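PDB 5IPW: oligopeptide ABC transporter, periplasmic oligopeptide-binding protein, putative from Thermotoga maritima MSB8, which probably binds oligopeptides in the periplasm and hands them to an ABC transporter for uptake into the cell. Local coordinates for residues V82-W87 against G97-W102; R109-H114 against L177-V182. One frame throughout, in Å; residues are numbered along the deposited sequence.

How the contacts relate
Both contacts involve the antiparallel sheet that runs 85-87, 94-105, 110-115, 166-171, 157-163. Contact 1 comes first along the chain. It joins the edge strand 85-87, and the loop leading into it, to strand 94-105. Contact 2 follows in series and sets the next strand, 110-115, against the 177-182 segment beyond strand 166-171. The centres lie about 11 Å apart, on the same side of the chain's centre. The two meet where backbone atoms of Lys100 and Ser101 probably hydrogen-bond to those of His114. One contact therefore lies at the edge of the sheet, and the other covers its middle with a folded loop.

Contact 1 (V82-W87 against G97-W102); sequences VKLAFW and GLAKSW
Lys83 and Leu84 offer consecutive backbone carbonyls to the consecutive amides of Leu98 and Ala99. Lys83 O accepts from Leu98 N at 3.0 Å, and the N-H points almost straight at the oxygen (175°). Leu84 O accepts from Ala99 N at 2.9 Å. This donor lies in the carbonyl plane, on a lone pair.

The Leu84 side chain continues the contact. CG stands anti to the carbonyl carbon (chi1 -72°), so the branch leads away from the carbonyl whose oxygen holds Ala99 N. CB rests against Ala99 CB at 4.2 Å. From CG the chain forks. CD2 reaches back to Leu98 CB at 4.2 Å. CD1 leaves the pair of segments and meets the ring of Phe113 on the neighbouring strand. Val182, from the segment that covers that strand, also touches Leu84. Leu84 thus touches Leu98 and Ala99 on one hand and Phe113 and Val182 on the other.

Ala85 packs differently. Its methyl sits over one face of the Trp102 indole, 4.1 Å from CB to the centroid of the six-membered ring, in a CH-pi contact. CB lies off centre toward the rim, nearest to CH2. Leu94 and Pro96 also touch this indole. Phe86 brings CE2 within 3.7 Å of Gly97 CA, obliquely to the ring. Lys83 CB lies over one face of the same ring.

The polar end of Lys83 turns elsewhere: NZ hydrogen-bonds to Tyr184 O and forms a salt bridge with Glu81. Within the strands, Phe86 and Val95 are joined by backbone hydrogen bonding. The Lys83 and Leu84 bonds tie the loop before strand 85-87 to strand 94-105. The segments belong to the beta hairpin of these two strands, at the edge of an antiparallel sheet in a family 5 extracellular solute-binding protein.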
loop_
_atom_site.group_PDB
_atom_site.type_symbol
_atom_site.label_atom_id
_atom_site.label_comp_id
_atom_site.label_asym_id
_atom_site.label_seq_id
_atom_site.Cartn_x
_atom_site.Cartn_y
_atom_site.Cartn_z
ATOM N N VAL A 82 2.324 -5.940 -13.435
ATOM C CA VAL A 82 2.549 -7.368 -13.245
ATOM C C VAL A 82 3.793 -7.576 -12.392
ATOM O O VAL A 82 4.738 -6.789 -12.438
ATOM C CB VAL A 82 2.675 -8.130 -14.588
ATOM C CG1 VAL A 82 1.363 -8.074 -15.355
ATOM C CG2 VAL A 82 3.819 -7.588 -15.436
ATOM N N LYS A 83 3.774 -8.651 -11.616
ATOM C CA LYS A 83 4.810 -8.928 -10.628
ATOM C C LYS A 83 5.342 -10.337 -10.841
ATOM O O LYS A 83 4.660 -11.171 -11.436
ATOM C CB LYS A 83 4.221 -8.801 -9.214
ATOM C CG LYS A 83 3.361 -7.560 -9.005
ATOM C CD LYS A 83 4.185 -6.283 -9.088
ATOM C CE LYS A 83 3.314 -5.045 -8.979
ATOM N NZ LYS A 83 4.096 -3.808 -9.267
ATOM N N LEU A 84 6.552 -10.604 -10.354
ATOM C CA LEU A 84 7.066 -11.969 -10.318
ATOM C C LEU A 84 6.159 -12.768 -9.415
ATOM O O LEU A 84 5.812 -13.909 -9.702
ATOM C CB LEU A 84 8.491 -12.007 -9.781
ATOM C CG LEU A 84 9.560 -11.448 -10.717
ATOM C CD1 LEU A 84 10.917 -11.449 -10.035
ATOM C CD2 LEU A 84 9.628 -12.250 -12.004
ATOM N N ALA A 85 5.773 -12.148 -8.316
ATOM C CA ALA A 85 4.800 -12.730 -7.426
ATOM C C ALA A 85 3.933 -11.615 -6.882
ATOM O O ALA A 85 4.440 -10.582 -6.444
ATOM C CB ALA A 85 5.498 -13.467 -6.298
ATOM N N PHE A 86 2.624 -11.822 -6.929
ATOM C CA PHE A 86 1.676 -10.809 -6.494
ATOM C C PHE A 86 1.437 -10.922 -5.009
ATOM O O PHE A 86 1.677 -11.974 -4.400
ATOM C CB PHE A 86 0.337 -10.970 -7.212
ATOM C CG PHE A 86 0.395 -10.659 -8.675
ATOM C CD1 PHE A 86 0.258 -9.356 -9.126
ATOM C CD2 PHE A 86 0.570 -11.664 -9.605
ATOM C CE1 PHE A 86 0.303 -9.062 -10.474
ATOM C CE2 PHE A 86 0.614 -11.374 -10.959
ATOM C CZ PHE A 86 0.482 -10.069 -11.392
ATOM N N TRP A 87 0.947 -9.830 -4.434
ATOM C CA TRP A 87 0.292 -9.899 -3.139
ATOM C C TRP A 87 -0.892 -10.839 -3.302
ATOM O O TRP A 87 -1.467 -10.941 -4.383
ATOM C CB TRP A 87 -0.258 -8.526 -2.711
ATOM C CG TRP A 87 0.741 -7.496 -2.289
ATOM C CD1 TRP A 87 0.873 -6.241 -2.796
ATOM C CD2 TRP A 87 1.718 -7.613 -1.247
ATOM N NE1 TRP A 87 1.876 -5.565 -2.146
ATOM C CE2 TRP A 87 2.417 -6.386 -1.191
ATOM C CE3 TRP A 87 2.074 -8.633 -0.357
ATOM C CZ2 TRP A 87 3.452 -6.153 -0.284
ATOM C CZ3 TRP A 87 3.106 -8.402 0.545
ATOM C CH2 TRP A 87 3.783 -7.173 0.574
ATOM N N GLY A 97 3.121 -15.278 -9.823
ATOM C CA GLY A 97 2.897 -14.286 -10.871
ATOM C C GLY A 97 3.644 -14.726 -12.106
ATOM O O GLY A 97 3.408 -15.811 -12.595
ATOM N N LEU A 98 4.551 -13.894 -12.607
ATOM C CA LEU A 98 5.416 -14.311 -13.711
ATOM C C LEU A 98 6.397 -15.393 -13.291
ATOM O O LEU A 98 6.892 -16.129 -14.134
ATOM C CB LEU A 98 6.180 -13.142 -14.320
ATOM C CG LEU A 98 5.468 -12.569 -15.542
ATOM C CD1 LEU A 98 6.155 -11.304 -16.006
ATOM C CD2 LEU A 98 5.383 -13.558 -16.696
ATOM N N ALA A 99 6.685 -15.474 -11.997
ATOM C CA ALA A 99 7.404 -16.605 -11.443
ATOM C C ALA A 99 6.403 -17.661 -10.996
ATOM O O ALA A 99 5.455 -17.358 -10.280
ATOM C CB ALA A 99 8.255 -16.163 -10.266
ATOM N N LYS A 100 6.612 -18.903 -11.427
ATOM C CA LYS A 100 5.794 -20.022 -10.957
ATOM C C LYS A 100 6.178 -20.454 -9.535
ATOM O O LYS A 100 5.335 -20.930 -8.771
ATOM C CB LYS A 100 5.857 -21.195 -11.930
ATOM C CG LYS A 100 7.211 -21.864 -12.068
ATOM C CD LYS A 100 7.240 -22.748 -13.307
ATOM C CE LYS A 100 8.427 -23.697 -13.299
ATOM N NZ LYS A 100 8.056 -25.036 -13.839
ATOM N N SER A 101 7.443 -20.279 -9.177
ATOM C CA SER A 101 7.909 -20.613 -7.829
ATOM C C SER A 101 9.216 -19.918 -7.548
ATOM O O SER A 101 9.948 -19.535 -8.465
ATOM C CB SER A 101 8.092 -22.124 -7.653
ATOM O OG SER A 101 8.992 -22.649 -8.615
ATOM N N TRP A 102 9.489 -19.740 -6.264
ATOM C CA TRP A 102 10.696 -19.068 -5.833
ATOM C C TRP A 102 11.275 -19.780 -4.628
ATOM O O TRP A 102 10.690 -20.724 -4.100
ATOM C CB TRP A 102 10.432 -17.586 -5.546
ATOM C CG TRP A 102 9.246 -17.330 -4.671
ATOM C CD1 TRP A 102 9.254 -17.042 -3.341
ATOM C CD2 TRP A 102 7.874 -17.323 -5.076
ATOM N NE1 TRP A 102 7.973 -16.864 -2.888
ATOM C CE2 TRP A 102 7.105 -17.031 -3.933
ATOM C CE3 TRP A 102 7.221 -17.540 -6.294
ATOM C CZ2 TRP A 102 5.715 -16.951 -3.970
ATOM C CZ3 TRP A 102 5.841 -17.468 -6.330
ATOM C CH2 TRP A 102 5.102 -17.175 -5.177
#

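Contact 2 (R109-H114 against L177-V182)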
loop_
_atom_site.group_PDB
_atom_site.type_symbol
_atom_site.label_atom_id
_atom_site.label_comp_id
_atom_site.label_asym_id
_atom_site.label_seq_id
_atom_site.Cartn_x
_atom_site.Cartn_y
_atom_site.Cartn_z
ATOM N N ARG A 109 19.784 -14.447 2.106
ATOM C CA ARG A 109 20.875 -13.762 1.435
ATOM C C ARG A 109 20.620 -13.826 -0.067
ATOM O O ARG A 109 20.785 -12.830 -0.772
ATOM C CB ARG A 109 22.223 -14.396 1.807
ATOM C CG ARG A 109 23.449 -13.651 1.291
ATOM C CD ARG A 109 24.764 -14.261 1.779
ATOM N NE ARG A 109 25.173 -13.768 3.103
ATOM C CZ ARG A 109 24.890 -14.344 4.276
ATOM N NH1 ARG A 109 24.179 -15.469 4.346
ATOM N NH2 ARG A 109 25.325 -13.784 5.401
ATOM N N VAL A 110 20.206 -14.999 -0.547
ATOM C CA VAL A 110 19.913 -15.181 -1.962
ATOM C C VAL A 110 18.460 -15.611 -2.190
ATOM O O VAL A 110 17.862 -16.322 -1.370
ATOM C CB VAL A 110 20.890 -16.171 -2.662
ATOM C CG1 VAL A 110 22.195 -16.294 -1.889
ATOM C CG2 VAL A 110 20.275 -17.546 -2.857
ATOM N N TYR A 111 17.916 -15.168 -3.322
ATOM C CA TYR A 111 16.576 -15.541 -3.767
ATOM C C TYR A 111 16.647 -16.022 -5.205
ATOM O O TYR A 111 17.247 -15.362 -6.050
ATOM C CB TYR A 111 15.634 -14.346 -3.679
ATOM C CG TYR A 111 15.482 -13.791 -2.284
ATOM C CD1 TYR A 111 16.336 -12.801 -1.813
ATOM C CD2 TYR A 111 14.488 -14.262 -1.432
ATOM C CE1 TYR A 111 16.202 -12.289 -0.534
ATOM C CE2 TYR A 111 14.343 -13.755 -0.151
ATOM C CZ TYR A 111 15.203 -12.770 0.294
ATOM O OH TYR A 111 15.061 -12.260 1.564
ATOM N N ILE A 112 16.053 -17.182 -5.466
ATOM C CA ILE A 112 15.925 -17.702 -6.824
ATOM C C ILE A 112 14.463 -17.611 -7.236
ATOM O O ILE A 112 13.583 -18.040 -6.495
ATOM C CB ILE A 112 16.392 -19.173 -6.930
ATOM C CG1 ILE A 112 17.916 -19.257 -7.060
ATOM C CG2 ILE A 112 15.787 -19.857 -8.152
ATOM C CD1 ILE A 112 18.688 -18.817 -5.841
ATOM N N PHE A 113 14.214 -17.056 -8.419
ATOM C CA PHE A 113 12.876 -17.046 -9.007
ATOM C C PHE A 113 12.871 -17.903 -10.263
ATOM O O PHE A 113 13.725 -17.742 -11.137
ATOM C CB PHE A 113 12.433 -15.624 -9.350
ATOM C CG PHE A 113 12.136 -14.779 -8.151
ATOM C CD1 PHE A 113 10.893 -14.828 -7.548
ATOM C CD2 PHE A 113 13.100 -13.932 -7.627
ATOM C CE1 PHE A 113 10.614 -14.053 -6.433
ATOM C CE2 PHE A 113 12.828 -13.151 -6.519
ATOM C CZ PHE A 113 11.582 -13.212 -5.918
ATOM N N HIS A 114 11.894 -18.805 -10.338
ATOM C CA HIS A 114 11.757 -19.719 -11.461
ATOM C C HIS A 114 10.691 -19.214 -12.413
ATOM O O HIS A 114 9.514 -19.135 -12.062
ATOM C CB HIS A 114 11.399 -21.115 -10.963
ATOM C CG HIS A 114 12.432 -21.705 -10.058
ATOM N ND1 HIS A 114 13.494 -22.446 -10.528
ATOM C CD2 HIS A 114 12.577 -21.644 -8.713
ATOM C CE1 HIS A 114 14.243 -22.827 -9.509
ATOM N NE2 HIS A 114 13.710 -22.353 -8.397
ATOM N N LEU A 177 13.344 -8.751 4.171
ATOM C CA LEU A 177 12.370 -7.765 3.711
ATOM C C LEU A 177 12.155 -7.775 2.206
ATOM O O LEU A 177 11.144 -7.271 1.728
ATOM C CB LEU A 177 12.798 -6.355 4.131
ATOM C CG LEU A 177 12.798 -6.037 5.629
ATOM C CD1 LEU A 177 13.211 -4.584 5.856
ATOM C CD2 LEU A 177 11.439 -6.328 6.265
ATOM N N PHE A 178 13.105 -8.329 1.460
ATOM C CA PHE A 178 13.032 -8.320 0.006
ATOM C C PHE A 178 11.751 -8.949 -0.526
ATOM O O PHE A 178 11.204 -8.482 -1.521
ATOM C CB PHE A 178 14.232 -9.042 -0.595
ATOM C CG PHE A 178 14.206 -9.101 -2.095
ATOM C CD1 PHE A 178 14.283 -7.937 -2.844
ATOM C CD2 PHE A 178 14.090 -10.320 -2.758
ATOM C CE1 PHE A 178 14.256 -7.982 -4.224
ATOM C CE2 PHE A 178 14.064 -10.373 -4.138
ATOM C CZ PHE A 178 14.149 -9.201 -4.873
ATOM N N LEU A 179 11.275 -10.003 0.127
ATOM C CA LEU A 179 10.037 -10.650 -0.295
ATOM C C LEU A 179 8.864 -9.680 -0.342
ATOM O O LEU A 179 7.973 -9.838 -1.168
ATOM C CB LEU A 179 9.684 -11.824 0.618
ATOM C CG LEU A 179 10.516 -13.094 0.457
ATOM C CD1 LEU A 179 10.003 -14.140 1.434
ATOM C CD2 LEU A 179 10.483 -13.640 -0.965
ATOM N N LEU A 180 8.863 -8.687 0.541
ATOM C CA LEU A 180 7.809 -7.671 0.561
ATOM C C LEU A 180 7.989 -6.591 -0.505
ATOM O O LEU A 180 7.083 -5.799 -0.741
ATOM C CB LEU A 180 7.715 -7.025 1.943
ATOM C CG LEU A 180 6.942 -7.826 2.993
ATOM C CD1 LEU A 180 7.405 -9.272 3.118
ATOM C CD2 LEU A 180 7.064 -7.106 4.323
ATOM N N LYS A 181 9.154 -6.556 -1.136
ATOM C CA LYS A 181 9.428 -5.603 -2.201
ATOM C C LYS A 181 8.885 -6.107 -3.526
ATOM O O LYS A 181 8.420 -5.322 -4.349
ATOM C CB LYS A 181 10.934 -5.381 -2.334
ATOM C CG LYS A 181 11.603 -4.864 -1.073
ATOM C CD LYS A 181 11.680 -3.348 -1.058
ATOM C CE LYS A 181 12.066 -2.826 0.315
ATOM N NZ LYS A 181 10.941 -2.954 1.282
ATOM N N VAL A 182 8.933 -7.420 -3.717
ATOM C CA VAL A 182 8.616 -8.033 -5.008
ATOM C C VAL A 182 7.181 -7.799 -5.502
ATOM O O VAL A 182 6.991 -7.523 -6.685
ATOM C CB VAL A 182 8.938 -9.543 -4.994
ATOM C CG1 VAL A 182 8.483 -10.216 -6.278
ATOM C CG2 VAL A 182 10.433 -9.748 -4.811
#
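A face of the antiparallel sheet is covered here by a turn of helical conformation, with Tyr111 and Phe113 of strand 110-115 meeting Phe178, Leu179 and Val182. Tyr111 and Phe113 are two apart in the strand, and both point toward the turn. Phe178 lies across from both and touches each.

Its CG stands anti to the backbone N (chi1 179°), which carries the ring toward the sheet. CD2 of Phe178 lies over one face of the Tyr111 ring, nearest to Tyr111 CD1 at 3.5 Å. The two planes are inclined at 48°, with centroids 5.0 Å apart, so the pair is oblique. CE2 of Phe178 meets CE2 of Phe113 at 3.9 Å, edge against edge and near both ring planes.

Leu179 adds CG beside Tyr111 CE2, also at 3.9 Å. Val182 CG2 touches Phe113 CZ at 3.8 Å and lies over one face of the Phe178 ring, so one methyl serves both phenylalanines. Phe169, Phe171 and Phe187 extend the aromatic cluster around Phe178.

The Tyr111 hydroxyl reaches the chain just ahead of the turn, where OH hydrogen-bonds to Tyr175 O. Cutting Tyr111 back to alanine would probably open a gap beside Phe178 and Leu179 and leave the Tyr175 carbonyl without this donor.

No hydrogen bond crosses between the two segments. The contact is apolar and buried, so its hold comes from the fit of rings and methyls, while the polar tip of Tyr111 is satisfied just before the turn.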